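Local coordinates for putative outer membrane protein (LpxR) (PDB 3FID), which removes acyl chains from lipid A, as a metal-binding beta-barrel enzyme of the bacterial outer membrane that modifies lipopolysaccharide, at residues R30-A35 and D283-I288; I59-G64 and R77-F82; W96-L101 and K146-L151; Y165-A170 and N197-L202. One frame throughout, in Å; residues are numbered along the deposited sequence.

Interaction 1: R30-A35 and D283-I288; sequences RGDYTA and DDYSYI. With ZN (zinc ion), chain G.
Arg30 lies along the backbone of Asp283 to Tyr285 and can be followed outward atom by atom. Its CB rests against Tyr285 CB at 3.7 Å, CG passes the carbonyl oxygen of Asp284, and CD comes 3.3 Å from Asp283 O. A bend at CG-CD (chi3 58°) then turns the guanidinium so that one face covers Asp283 N, offset toward the rim. At the end of this path NE forms a salt bridge with Asp32 OD1 (2.7 Å), meeting its syn lone pair; NH1 adds weak bonds to the same carboxylate.

Asp32 in turn lies flat on Tyr285. Its CB sits over the ring centre, 3.5 Å from the centroid, in a CH-pi contact, and the carboxylate is stacked with the ring, planes 5° apart. A water donates to both Asp32 OD2 and Asp283 O, tying the segments together again. Farther along, the CD1-CE1 edge of Tyr33 stands on the face of Tyr287 in a T-shaped pair, centroids 4.8 Å apart and planes at 84°. The Tyr33 hydroxyl is bonded to Asp58 and that of Tyr285 to Glu278.

Next to this aromatic pair, Thr34 binds a zinc ion through O and OG1, with Asp10 as a further ligand. The contact thus fixes an aspartate on an aromatic face, where Arg30, and Arg77 from outside the two segments, probably offset its charge, beside the metal-bearing strand.

Interaction 2: I59-G64 and R77-F82; sequences IYSPSG and RAFSAF
Pro62 packs squarely on Phe79: its CD lies 3.4 Å from the ring centroid, almost on the ring normal, a CH-pi contact over the centre of the face. Ser61 closes in on the same ring. The Ser61 hydroxyl, trans to the backbone N (chi1 180°), reaches Phe79 CE1 at 3.3 Å and donates to Pro62 O, in the carbonyl plane and on a lone pair. Close by, Arg77 CG lies 3.1 Å from Ser61 O, and Pro62 CB touches Arg77 O, so proline, serine and the base of the arginine form a tight cluster just beyond the paired strands.

Those strands are antiparallel. Tyr60 and Ser80 make a hydrogen-bonded pair, with Tyr60 N to Ser80 O at 2.9 Å and Ser80 N to Tyr60 O at 3.1 Å; Ile59 and Ala81 follow as a non-hydrogen-bonded pair.

The face carrying Tyr60 and Ser80 is packed more loosely. Tyr60 is partly exposed; Arg77 NH2 comes to its CD1 at only 3.9 Å, with ring and guanidinium planes 23° apart, while Ser80 OG approaches Tyr60 CB at 3.6 Å. The arginine's polar end is occupied by Asp32 and Glu278, both in salt bridges to NH1.

Around the contact, helix 232-235 meets Tyr60, Arg77 and Ser80, whereas helix 114-125 touches Ile59, on the opposite face from Tyr60, and Phe79. Strand 33-44 continues the sheet beyond Ile59, and Phe82 stacks on zinc-binding His84.

Interaction 3: W96-L101 and K146-L151; sequences WLRYRL and KGMVSL. With CXE (pentaethylene glycol monodecyl ether), chain M.
The Trp96 indole has Leu97 CB over one face, offset toward the rim, and Leu151 CD2 at its edge in the ring plane, 3.9 Å from CE3. At the edge too, Trp96 CH2 meets detergent carbon C3. A second flat group, the Arg100 guanidinium, is approached obliquely by Met148 SD.

Trp96 precedes, and Arg100 lies in, an antiparallel strand pair in the wall of the outer-membrane beta-barrel. Arg98 with Ser150 and Arg100 with Met148 are the hydrogen-bonded pairs, joined by four N-H...O bonds, among them Ser150 N to Arg98 O at 2.9 Å; Leu97-Leu151, Tyr99-Val149 and Leu101-Gly147 alternate with them.

The alternation separates two surfaces. On the apolar one, Leu97 CD1 packs on Val149 CG2 at 3.6 Å and on Leu151 CD2 at 3.9 Å, giving a patch for the decyl chain of the detergent, whose C9 lies 3.7 Å from Leu151 CG. A lipid acyl chain could plausibly lie here in the membrane.

The opposite surface, carrying Arg98, Arg100, Met148 and Ser150, is largely polar and buried. Arg98 is held by Asn90, Ser195 and His209, and Arg100 by a salt bridge to Glu88 and by the carbonyls of Asn197 and Leu202. Met148 stays extended through chi1 and chi2, then bends at chi3 (97°), bringing CE to within 4.1 Å of Arg100 NE and SD to within 3.7 Å of Arg100 NH2.

Interaction 4: Y165-A170 and N197-L202; sequences YPEVSA and NGFGLL. With CXE (pentaethylene glycol monodecyl ether), chain M.
Strand residues Tyr165 and Ser169 keep their backbone well away from the loop, their CA atoms 8.2 Å from that of Asn197 and 7.7 Å from that of Leu202, so side chains and one water fill the gap. Within the loop, Leu202 N bonds to Phe199 O, turning the chain back.

At one end Asn197 ND2 approaches Tyr165 CD1 at 3.6 Å, amide and ring planes 51° apart; the amide's bonds go to Lys218 and Asn194. In the middle, Glu167 OE2 comes obliquely to Phe199 CD2 at 3.5 Å. The Glu167 side chain, bent at chi2 (85°), also takes a 2.8 Å hydrogen bond at OE1 from Ser169 OG, on the syn side. A water donates to Ser169 OG and accepts from Phe199 N, bridging strand and loop, while Leu202 CG packs against Ser169 OG at 3.9 Å. Glu224 lies close to Glu167 OE2.

Alternate residues Pro166 and Val168 face the detergent, Val168 CG2 touching its C10. This two-sided strand, lipid-like chain outside and polar residues meeting an inserted loop inside, is characteristic of a transmembrane beta-barrel with a partly filled interior.

How the interactions relate
The four contacts form two clusters in the barrel. Interactions 1 and 2, centres 10 Å apart, lie on the neighbouring strands 33-44 and 49-60 and join through the Asp32-Arg77 salt bridge, Gly31 with Ser63, and the rings of Tyr33 and Tyr60. Interactions 3 and 4, centres 8 Å apart, lie on the neighbouring strands 140-157 and 160-173, joined by the backbone bond from Gly147 N to Ala170 O, and touch the same detergent molecule. Interactions 2 and 3 have centres 31 Å apart, on opposite sides of the chain's centre. Along the chain 2, 3 and 4 follow in series, all nested within the loop closed by 1, which brings the last strand near the early metal-binding ones. Phe82 packing on Leu201 connects the clusters.

Interaction 1: R30-A35 and D283-I288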
# COMPACT_ATOMS: atom_id res chain seq x y z
N ARG A 30 5.16 15.56 -5.46
CA ARG A 30 3.82 15.10 -5.81
C ARG A 30 3.03 14.73 -4.56
O ARG A 30 3.58 14.63 -3.46
CB ARG A 30 3.89 13.91 -6.77
CG ARG A 30 4.30 14.42 -8.16
CD ARG A 30 3.81 13.59 -9.26
NE ARG A 30 2.37 13.40 -9.32
CZ ARG A 30 1.52 14.17 -9.99
NH1 ARG A 30 0.23 13.86 -9.98
NH2 ARG A 30 1.92 15.25 -10.65
N GLY A 31 1.73 14.54 -4.73
CA GLY A 31 0.92 14.22 -3.58
C GLY A 31 -0.14 13.18 -3.83
O GLY A 31 -1.08 13.12 -3.06
N ASP A 32 0.05 12.34 -4.86
CA ASP A 32 -0.99 11.41 -5.34
C ASP A 32 -1.66 10.58 -4.23
O ASP A 32 -2.88 10.46 -4.21
CB ASP A 32 -0.45 10.43 -6.39
CG ASP A 32 0.02 11.10 -7.65
OD1 ASP A 32 0.91 11.97 -7.59
OD2 ASP A 32 -0.48 10.69 -8.71
N TYR A 33 -0.86 9.95 -3.37
CA TYR A 33 -1.38 9.13 -2.28
C TYR A 33 -1.10 9.91 -1.01
O TYR A 33 0.05 10.01 -0.57
CB TYR A 33 -0.69 7.77 -2.28
CG TYR A 33 -1.06 6.82 -1.17
CD1 TYR A 33 -0.13 5.90 -0.67
CD2 TYR A 33 -2.36 6.79 -0.65
CE1 TYR A 33 -0.47 4.98 0.35
CE2 TYR A 33 -2.71 5.85 0.37
CZ TYR A 33 -1.77 4.97 0.86
OH TYR A 33 -2.14 4.06 1.86
N THR A 34 -2.14 10.51 -0.47
CA THR A 34 -1.94 11.49 0.59
C THR A 34 -2.01 10.92 2.04
O THR A 34 -1.28 11.39 2.93
CB THR A 34 -2.82 12.78 0.40
OG1 THR A 34 -2.34 13.82 1.26
CG2 THR A 34 -4.30 12.55 0.67
N ALA A 35 -2.85 9.92 2.27
CA ALA A 35 -2.94 9.32 3.59
C ALA A 35 -3.43 7.89 3.50
O ALA A 35 -4.26 7.55 2.67
CB ALA A 35 -3.91 10.15 4.50
N ASP A 283 3.35 12.16 -12.54
CA ASP A 283 4.75 11.78 -12.41
C ASP A 283 4.87 10.83 -11.24
O ASP A 283 3.85 10.58 -10.56
CB ASP A 283 5.66 12.98 -12.24
CG ASP A 283 7.01 12.79 -12.94
OD1 ASP A 283 7.50 11.62 -13.06
OD2 ASP A 283 7.58 13.82 -13.38
N ASP A 284 6.08 10.29 -11.04
CA ASP A 284 6.33 9.34 -9.95
C ASP A 284 6.10 10.05 -8.64
O ASP A 284 6.37 11.27 -8.53
CB ASP A 284 7.78 8.82 -9.97
CG ASP A 284 8.19 8.18 -11.29
OD1 ASP A 284 9.32 7.67 -11.32
OD2 ASP A 284 7.42 8.14 -12.29
N TYR A 285 5.62 9.30 -7.63
CA TYR A 285 5.43 9.87 -6.31
C TYR A 285 5.94 8.94 -5.22
O TYR A 285 5.92 7.72 -5.38
CB TYR A 285 3.95 10.23 -6.08
CG TYR A 285 2.99 9.06 -6.11
CD1 TYR A 285 2.36 8.68 -7.30
CD2 TYR A 285 2.63 8.38 -4.93
CE1 TYR A 285 1.43 7.64 -7.34
CE2 TYR A 285 1.68 7.31 -4.95
CZ TYR A 285 1.09 6.95 -6.17
OH TYR A 285 0.15 5.93 -6.27
N SER A 286 6.42 9.54 -4.15
CA SER A 286 7.00 8.77 -3.01
C SER A 286 6.21 9.01 -1.72
O SER A 286 5.62 10.08 -1.48
CB SER A 286 8.47 9.14 -2.79
OG SER A 286 8.60 10.54 -2.52
N TYR A 287 6.22 7.99 -0.86
CA TYR A 287 5.54 8.08 0.42
C TYR A 287 6.14 7.04 1.34
O TYR A 287 6.94 6.17 0.91
CB TYR A 287 4.03 7.84 0.25
CG TYR A 287 3.64 6.46 -0.28
CD1 TYR A 287 3.64 6.17 -1.63
CD2 TYR A 287 3.27 5.46 0.61
CE1 TYR A 287 3.27 4.88 -2.09
CE2 TYR A 287 2.91 4.17 0.17
CZ TYR A 287 2.91 3.90 -1.16
OH TYR A 287 2.54 2.63 -1.50
N ILE A 288 5.76 7.10 2.61
CA ILE A 288 6.17 6.07 3.56
C ILE A 288 4.97 5.42 4.19
O ILE A 288 3.87 5.95 4.17
CB ILE A 288 7.05 6.62 4.69
CG1 ILE A 288 6.28 7.65 5.54
CG2 ILE A 288 8.36 7.21 4.12
CD1 ILE A 288 6.89 7.92 6.90
ZN ZN G . -1.08 13.63 2.46
O HOH W 1 4.26 11.90 -2.79
O HOH W 2 1.10 9.66 -10.76

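Interaction 2: I59-G64 and R77-F82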
# COMPACT_ATOMS: atom_id res chain seq x y z
N ILE A 59 -6.57 7.66 0.86
CA ILE A 59 -7.01 8.96 0.34
C ILE A 59 -6.00 9.40 -0.73
O ILE A 59 -4.78 9.31 -0.51
CB ILE A 59 -7.08 9.99 1.48
CG1 ILE A 59 -7.98 9.47 2.62
CG2 ILE A 59 -7.61 11.40 0.95
CD1 ILE A 59 -8.11 10.47 3.79
N TYR A 60 -6.54 9.84 -1.87
CA TYR A 60 -5.77 10.19 -3.07
C TYR A 60 -6.10 11.63 -3.43
O TYR A 60 -7.22 12.09 -3.16
CB TYR A 60 -6.09 9.25 -4.25
CG TYR A 60 -5.73 7.83 -3.87
CD1 TYR A 60 -4.41 7.40 -3.91
CD2 TYR A 60 -6.70 6.94 -3.38
CE1 TYR A 60 -4.04 6.11 -3.50
CE2 TYR A 60 -6.34 5.64 -2.97
CZ TYR A 60 -5.01 5.25 -3.03
OH TYR A 60 -4.62 3.98 -2.63
N SER A 61 -5.12 12.32 -4.01
CA SER A 61 -5.13 13.81 -4.04
C SER A 61 -4.50 14.31 -5.36
O SER A 61 -3.60 13.66 -5.90
CB SER A 61 -4.35 14.35 -2.84
OG SER A 61 -4.33 15.79 -2.84
N PRO A 62 -4.97 15.49 -5.87
CA PRO A 62 -4.19 16.22 -6.89
C PRO A 62 -2.86 16.68 -6.27
O PRO A 62 -2.70 16.65 -5.04
CB PRO A 62 -5.04 17.48 -7.21
CG PRO A 62 -6.26 17.41 -6.39
CD PRO A 62 -6.22 16.18 -5.50
N SER A 63 -1.94 17.14 -7.11
CA SER A 63 -0.60 17.48 -6.64
C SER A 63 -0.36 18.98 -6.72
O SER A 63 -1.01 19.67 -7.53
CB SER A 63 0.47 16.71 -7.44
OG SER A 63 0.43 15.32 -7.15
N GLY A 64 0.56 19.46 -5.89
CA GLY A 64 0.99 20.86 -5.92
C GLY A 64 -0.11 21.90 -5.79
O GLY A 64 -0.95 21.85 -4.88
N ARG A 77 -5.11 13.92 -11.07
CA ARG A 77 -6.14 13.13 -10.43
C ARG A 77 -7.06 14.02 -9.60
O ARG A 77 -6.65 15.03 -9.02
CB ARG A 77 -5.56 11.95 -9.60
CG ARG A 77 -4.76 12.34 -8.41
CD ARG A 77 -3.73 11.24 -8.06
NE ARG A 77 -4.34 9.95 -7.86
CZ ARG A 77 -3.75 8.77 -8.06
NH1 ARG A 77 -2.51 8.68 -8.54
NH2 ARG A 77 -4.45 7.67 -7.85
N ALA A 78 -8.34 13.65 -9.57
CA ALA A 78 -9.30 14.26 -8.67
C ALA A 78 -9.05 13.76 -7.24
O ALA A 78 -8.45 12.69 -7.07
CB ALA A 78 -10.70 13.83 -9.09
N PHE A 79 -9.54 14.49 -6.24
CA PHE A 79 -9.65 13.93 -4.88
C PHE A 79 -10.50 12.64 -4.92
O PHE A 79 -11.53 12.56 -5.62
CB PHE A 79 -10.23 14.95 -3.89
CG PHE A 79 -9.22 15.97 -3.39
CD1 PHE A 79 -8.29 15.63 -2.39
CD2 PHE A 79 -9.21 17.27 -3.89
CE1 PHE A 79 -7.35 16.58 -1.93
CE2 PHE A 79 -8.29 18.24 -3.44
CZ PHE A 79 -7.35 17.92 -2.47
N SER A 80 -10.06 11.61 -4.20
CA SER A 80 -10.86 10.39 -4.02
C SER A 80 -10.45 9.65 -2.74
O SER A 80 -9.41 9.92 -2.16
CB SER A 80 -10.76 9.44 -5.24
OG SER A 80 -9.45 8.87 -5.34
N ALA A 81 -11.28 8.72 -2.31
CA ALA A 81 -10.87 7.80 -1.24
C ALA A 81 -11.43 6.41 -1.46
O ALA A 81 -12.46 6.22 -2.12
CB ALA A 81 -11.26 8.36 0.16
N PHE A 82 -10.72 5.44 -0.92
CA PHE A 82 -11.05 4.03 -1.04
C PHE A 82 -11.17 3.50 0.39
O PHE A 82 -10.20 3.52 1.13
CB PHE A 82 -9.90 3.36 -1.80
CG PHE A 82 -10.00 1.85 -1.92
CD1 PHE A 82 -11.23 1.21 -2.05
CD2 PHE A 82 -8.83 1.10 -1.97
CE1 PHE A 82 -11.30 -0.17 -2.22
CE2 PHE A 82 -8.88 -0.29 -2.12
CZ PHE A 82 -10.13 -0.92 -2.24

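Interaction 3: W96-L101 and K146-L151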
# COMPACT_ATOMS: atom_id res chain seq x y z
N TRP A 96 9.45 -23.79 -0.62
CA TRP A 96 9.88 -23.04 -1.79
C TRP A 96 8.76 -22.20 -2.44
O TRP A 96 9.01 -21.57 -3.45
CB TRP A 96 10.51 -23.98 -2.84
CG TRP A 96 9.60 -25.09 -3.24
CD1 TRP A 96 9.51 -26.33 -2.65
CD2 TRP A 96 8.64 -25.10 -4.33
NE1 TRP A 96 8.55 -27.10 -3.28
CE2 TRP A 96 8.01 -26.37 -4.32
CE3 TRP A 96 8.27 -24.16 -5.30
CZ2 TRP A 96 7.01 -26.72 -5.24
CZ3 TRP A 96 7.27 -24.51 -6.23
CH2 TRP A 96 6.65 -25.78 -6.19
N LEU A 97 7.56 -22.21 -1.85
CA LEU A 97 6.41 -21.47 -2.40
C LEU A 97 5.57 -20.82 -1.30
O LEU A 97 5.19 -21.49 -0.34
CB LEU A 97 5.50 -22.40 -3.22
CG LEU A 97 4.59 -21.63 -4.19
CD1 LEU A 97 5.22 -21.61 -5.58
CD2 LEU A 97 3.18 -22.17 -4.23
N ARG A 98 5.30 -19.52 -1.44
CA ARG A 98 4.26 -18.85 -0.67
C ARG A 98 3.12 -18.40 -1.59
O ARG A 98 3.38 -17.94 -2.70
CB ARG A 98 4.83 -17.66 0.12
CG ARG A 98 3.75 -16.79 0.81
CD ARG A 98 4.34 -15.54 1.45
NE ARG A 98 5.21 -15.82 2.60
CZ ARG A 98 4.78 -16.13 3.82
NH1 ARG A 98 5.67 -16.33 4.79
NH2 ARG A 98 3.48 -16.28 4.08
N TYR A 99 1.87 -18.58 -1.16
CA TYR A 99 0.75 -17.96 -1.90
C TYR A 99 -0.25 -17.25 -0.97
O TYR A 99 -0.33 -17.53 0.23
CB TYR A 99 0.05 -18.97 -2.82
CG TYR A 99 -0.76 -19.99 -2.07
CD1 TYR A 99 -2.13 -19.81 -1.89
CD2 TYR A 99 -0.16 -21.13 -1.53
CE1 TYR A 99 -2.90 -20.74 -1.18
CE2 TYR A 99 -0.91 -22.07 -0.81
CZ TYR A 99 -2.27 -21.86 -0.64
OH TYR A 99 -3.03 -22.78 0.04
N ARG A 100 -1.00 -16.33 -1.57
CA ARG A 100 -2.00 -15.54 -0.87
C ARG A 100 -3.22 -15.41 -1.73
O ARG A 100 -3.11 -15.29 -2.95
CB ARG A 100 -1.48 -14.15 -0.54
CG ARG A 100 -0.48 -14.14 0.55
CD ARG A 100 -0.56 -12.84 1.28
NE ARG A 100 0.45 -11.95 0.81
CZ ARG A 100 0.27 -10.64 0.69
NH1 ARG A 100 -0.89 -10.05 1.00
NH2 ARG A 100 1.26 -9.94 0.23
N LEU A 101 -4.39 -15.42 -1.10
CA LEU A 101 -5.66 -15.31 -1.82
C LEU A 101 -6.57 -14.47 -0.95
O LEU A 101 -6.75 -14.80 0.21
CB LEU A 101 -6.28 -16.70 -2.01
CG LEU A 101 -5.68 -17.62 -3.07
CD1 LEU A 101 -6.23 -19.04 -2.91
CD2 LEU A 101 -6.00 -17.05 -4.44
N LYS A 146 -7.91 -10.86 -5.02
CA LYS A 146 -6.46 -10.66 -4.97
C LYS A 146 -5.73 -11.99 -4.88
O LYS A 146 -6.17 -12.91 -4.19
CB LYS A 146 -6.08 -9.81 -3.75
CG LYS A 146 -6.68 -8.40 -3.77
CD LYS A 146 -6.30 -7.63 -2.54
CE LYS A 146 -7.17 -7.99 -1.37
NZ LYS A 146 -6.67 -7.33 -0.14
N GLY A 147 -4.59 -12.09 -5.55
CA GLY A 147 -3.81 -13.32 -5.40
C GLY A 147 -2.34 -13.01 -5.59
O GLY A 147 -2.00 -12.08 -6.33
N MET A 148 -1.49 -13.78 -4.91
CA MET A 148 -0.05 -13.66 -5.08
C MET A 148 0.59 -15.04 -5.01
O MET A 148 0.17 -15.89 -4.21
CB MET A 148 0.55 -12.75 -4.01
CG MET A 148 2.04 -12.47 -4.21
SD MET A 148 2.71 -11.51 -2.85
CE MET A 148 3.38 -12.90 -1.93
N VAL A 149 1.57 -15.29 -5.87
CA VAL A 149 2.47 -16.42 -5.66
C VAL A 149 3.92 -15.99 -5.75
O VAL A 149 4.30 -15.21 -6.61
CB VAL A 149 2.18 -17.61 -6.63
CG1 VAL A 149 2.32 -17.19 -8.07
CG2 VAL A 149 3.11 -18.79 -6.33
N SER A 150 4.74 -16.54 -4.84
CA SER A 150 6.13 -16.18 -4.73
C SER A 150 6.94 -17.45 -4.57
O SER A 150 6.53 -18.34 -3.84
CB SER A 150 6.34 -15.31 -3.47
OG SER A 150 7.70 -14.92 -3.34
N LEU A 151 8.06 -17.54 -5.28
CA LEU A 151 9.06 -18.55 -4.98
C LEU A 151 9.92 -17.98 -3.86
O LEU A 151 10.04 -16.76 -3.72
CB LEU A 151 9.93 -18.86 -6.20
CG LEU A 151 9.19 -19.38 -7.43
CD1 LEU A 151 10.16 -19.37 -8.61
CD2 LEU A 151 8.65 -20.80 -7.19
C1 CXE M . 2.49 -27.02 -7.52
C2 CXE M . 2.38 -25.94 -8.58
C3 CXE M . 3.64 -25.08 -8.65
C4 CXE M . 3.32 -23.60 -8.89
C5 CXE M . 4.51 -22.85 -9.48
C6 CXE M . 4.33 -21.35 -9.29
C7 CXE M . 5.61 -20.53 -9.52
C8 CXE M . 5.26 -19.06 -9.73
C9 CXE M . 6.42 -18.09 -9.49
C10 CXE M . 6.49 -17.03 -10.58
O11 CXE M . 7.49 -16.07 -10.28
C12 CXE M . 8.19 -15.58 -11.44
C13 CXE M . 8.03 -14.06 -11.61
O14 CXE M . 9.25 -13.45 -12.05
C15 CXE M . 9.20 -12.02 -12.08
C16 CXE M . 10.57 -11.40 -11.76
O17 CXE M . 10.73 -10.20 -12.53
C18 CXE M . 11.29 -9.08 -11.83
C19 CXE M . 11.33 -7.85 -12.74
O20 CXE M . 10.56 -6.77 -12.20
C21 CXE M . 10.41 -5.64 -13.08
C22 CXE M . 11.09 -4.45 -12.41
O23 CXE M . 10.90 -3.24 -13.13
C24 CXE M . 11.98 -2.33 -12.93
C25 CXE M . 12.53 -1.92 -14.27
O26 CXE M . 13.72 -1.17 -14.09

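Interaction 4: Y165-A170 and N197-L202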
# COMPACT_ATOMS: atom_id res chain seq x y z
N TYR A 165 12.93 -13.29 -3.77
CA TYR A 165 11.53 -13.71 -3.81
C TYR A 165 10.84 -13.19 -5.07
O TYR A 165 10.17 -12.16 -5.01
CB TYR A 165 10.79 -13.25 -2.53
CG TYR A 165 11.52 -13.64 -1.27
CD1 TYR A 165 12.36 -12.75 -0.61
CD2 TYR A 165 11.39 -14.93 -0.75
CE1 TYR A 165 13.05 -13.13 0.55
CE2 TYR A 165 12.07 -15.30 0.38
CZ TYR A 165 12.90 -14.40 1.02
OH TYR A 165 13.57 -14.81 2.13
N PRO A 166 11.02 -13.90 -6.21
CA PRO A 166 10.28 -13.51 -7.40
C PRO A 166 8.83 -13.92 -7.23
O PRO A 166 8.52 -14.96 -6.59
CB PRO A 166 10.99 -14.28 -8.52
CG PRO A 166 11.51 -15.50 -7.88
CD PRO A 166 11.88 -15.08 -6.45
N GLU A 167 7.93 -13.07 -7.75
CA GLU A 167 6.51 -13.17 -7.46
C GLU A 167 5.66 -12.67 -8.64
O GLU A 167 6.11 -11.85 -9.46
CB GLU A 167 6.15 -12.43 -6.14
CG GLU A 167 6.41 -10.88 -6.14
CD GLU A 167 5.26 -10.09 -6.73
OE1 GLU A 167 4.11 -10.57 -6.76
OE2 GLU A 167 5.54 -8.90 -7.17
N VAL A 168 4.46 -13.23 -8.73
CA VAL A 168 3.39 -12.75 -9.61
C VAL A 168 2.15 -12.43 -8.76
O VAL A 168 1.80 -13.19 -7.84
CB VAL A 168 3.01 -13.82 -10.69
CG1 VAL A 168 1.89 -13.30 -11.61
CG2 VAL A 168 4.24 -14.17 -11.52
N SER A 169 1.51 -11.30 -9.05
CA SER A 169 0.31 -10.89 -8.34
C SER A 169 -0.79 -10.57 -9.30
O SER A 169 -0.54 -10.18 -10.44
CB SER A 169 0.58 -9.65 -7.49
OG SER A 169 1.36 -10.01 -6.36
N ALA A 170 -2.02 -10.66 -8.83
CA ALA A 170 -3.17 -10.38 -9.66
C ALA A 170 -4.30 -9.79 -8.82
O ALA A 170 -4.58 -10.27 -7.69
CB ALA A 170 -3.62 -11.65 -10.39
N ASN A 197 6.15 -10.96 1.75
CA ASN A 197 6.31 -9.65 1.09
C ASN A 197 5.06 -9.28 0.26
O ASN A 197 4.09 -10.05 0.21
CB ASN A 197 7.56 -9.64 0.19
CG ASN A 197 8.83 -10.00 0.94
OD1 ASN A 197 9.26 -9.29 1.84
ND2 ASN A 197 9.42 -11.12 0.56
N GLY A 198 5.09 -8.14 -0.41
CA GLY A 198 3.98 -7.73 -1.25
C GLY A 198 4.05 -6.25 -1.62
O GLY A 198 4.72 -5.44 -0.93
N PHE A 199 3.35 -5.92 -2.72
CA PHE A 199 3.30 -4.59 -3.29
C PHE A 199 1.84 -4.17 -3.52
O PHE A 199 0.95 -5.02 -3.64
CB PHE A 199 3.97 -4.58 -4.66
CG PHE A 199 5.42 -5.02 -4.63
CD1 PHE A 199 6.45 -4.07 -4.49
CD2 PHE A 199 5.76 -6.38 -4.72
CE1 PHE A 199 7.79 -4.46 -4.47
CE2 PHE A 199 7.10 -6.79 -4.73
CZ PHE A 199 8.12 -5.84 -4.60
N GLY A 200 1.63 -2.87 -3.61
CA GLY A 200 0.33 -2.34 -4.05
C GLY A 200 -0.77 -2.87 -3.16
O GLY A 200 -0.68 -2.78 -1.92
N LEU A 201 -1.82 -3.42 -3.77
CA LEU A 201 -2.96 -3.93 -2.99
C LEU A 201 -2.64 -5.26 -2.29
O LEU A 201 -3.47 -5.80 -1.55
CB LEU A 201 -4.19 -4.03 -3.89
CG LEU A 201 -4.73 -2.66 -4.39
CD1 LEU A 201 -5.79 -2.86 -5.51
CD2 LEU A 201 -5.30 -1.80 -3.29
N LEU A 202 -1.45 -5.80 -2.55
CA LEU A 202 -1.00 -7.01 -1.87
C LEU A 202 0.02 -6.67 -0.76
O LEU A 202 0.57 -7.56 -0.12
CB LEU A 202 -0.41 -8.03 -2.88
CG LEU A 202 -1.27 -8.99 -3.72
CD1 LEU A 202 -2.01 -10.05 -2.88
CD2 LEU A 202 -2.24 -8.22 -4.65
C1 CXE M . 2.49 -27.02 -7.52
C2 CXE M . 2.38 -25.94 -8.58
C3 CXE M . 3.64 -25.08 -8.65
C4 CXE M . 3.32 -23.60 -8.89
C5 CXE M . 4.51 -22.85 -9.48
C6 CXE M . 4.33 -21.35 -9.29
C7 CXE M . 5.61 -20.53 -9.52
C8 CXE M . 5.26 -19.06 -9.73
C9 CXE M . 6.42 -18.09 -9.49
C10 CXE M . 6.49 -17.03 -10.58
O11 CXE M . 7.49 -16.07 -10.28
C12 CXE M . 8.19 -15.58 -11.44
C13 CXE M . 8.03 -14.06 -11.61
O14 CXE M . 9.25 -13.45 -12.05
C15 CXE M . 9.20 -12.02 -12.08
C16 CXE M . 10.57 -11.40 -11.76
O17 CXE M . 10.73 -10.20 -12.53
C18 CXE M . 11.29 -9.08 -11.83
C19 CXE M . 11.33 -7.85 -12.74
O20 CXE M . 10.56 -6.77 -12.20
C21 CXE M . 10.41 -5.64 -13.08
C22 CXE M . 11.09 -4.45 -12.41
O23 CXE M . 10.90 -3.24 -13.13
C24 CXE M . 11.98 -2.33 -12.93
C25 CXE M . 12.53 -1.92 -14.27
O26 CXE M . 13.72 -1.17 -14.09
O HOH W 3 2.51 -8.05 -4.66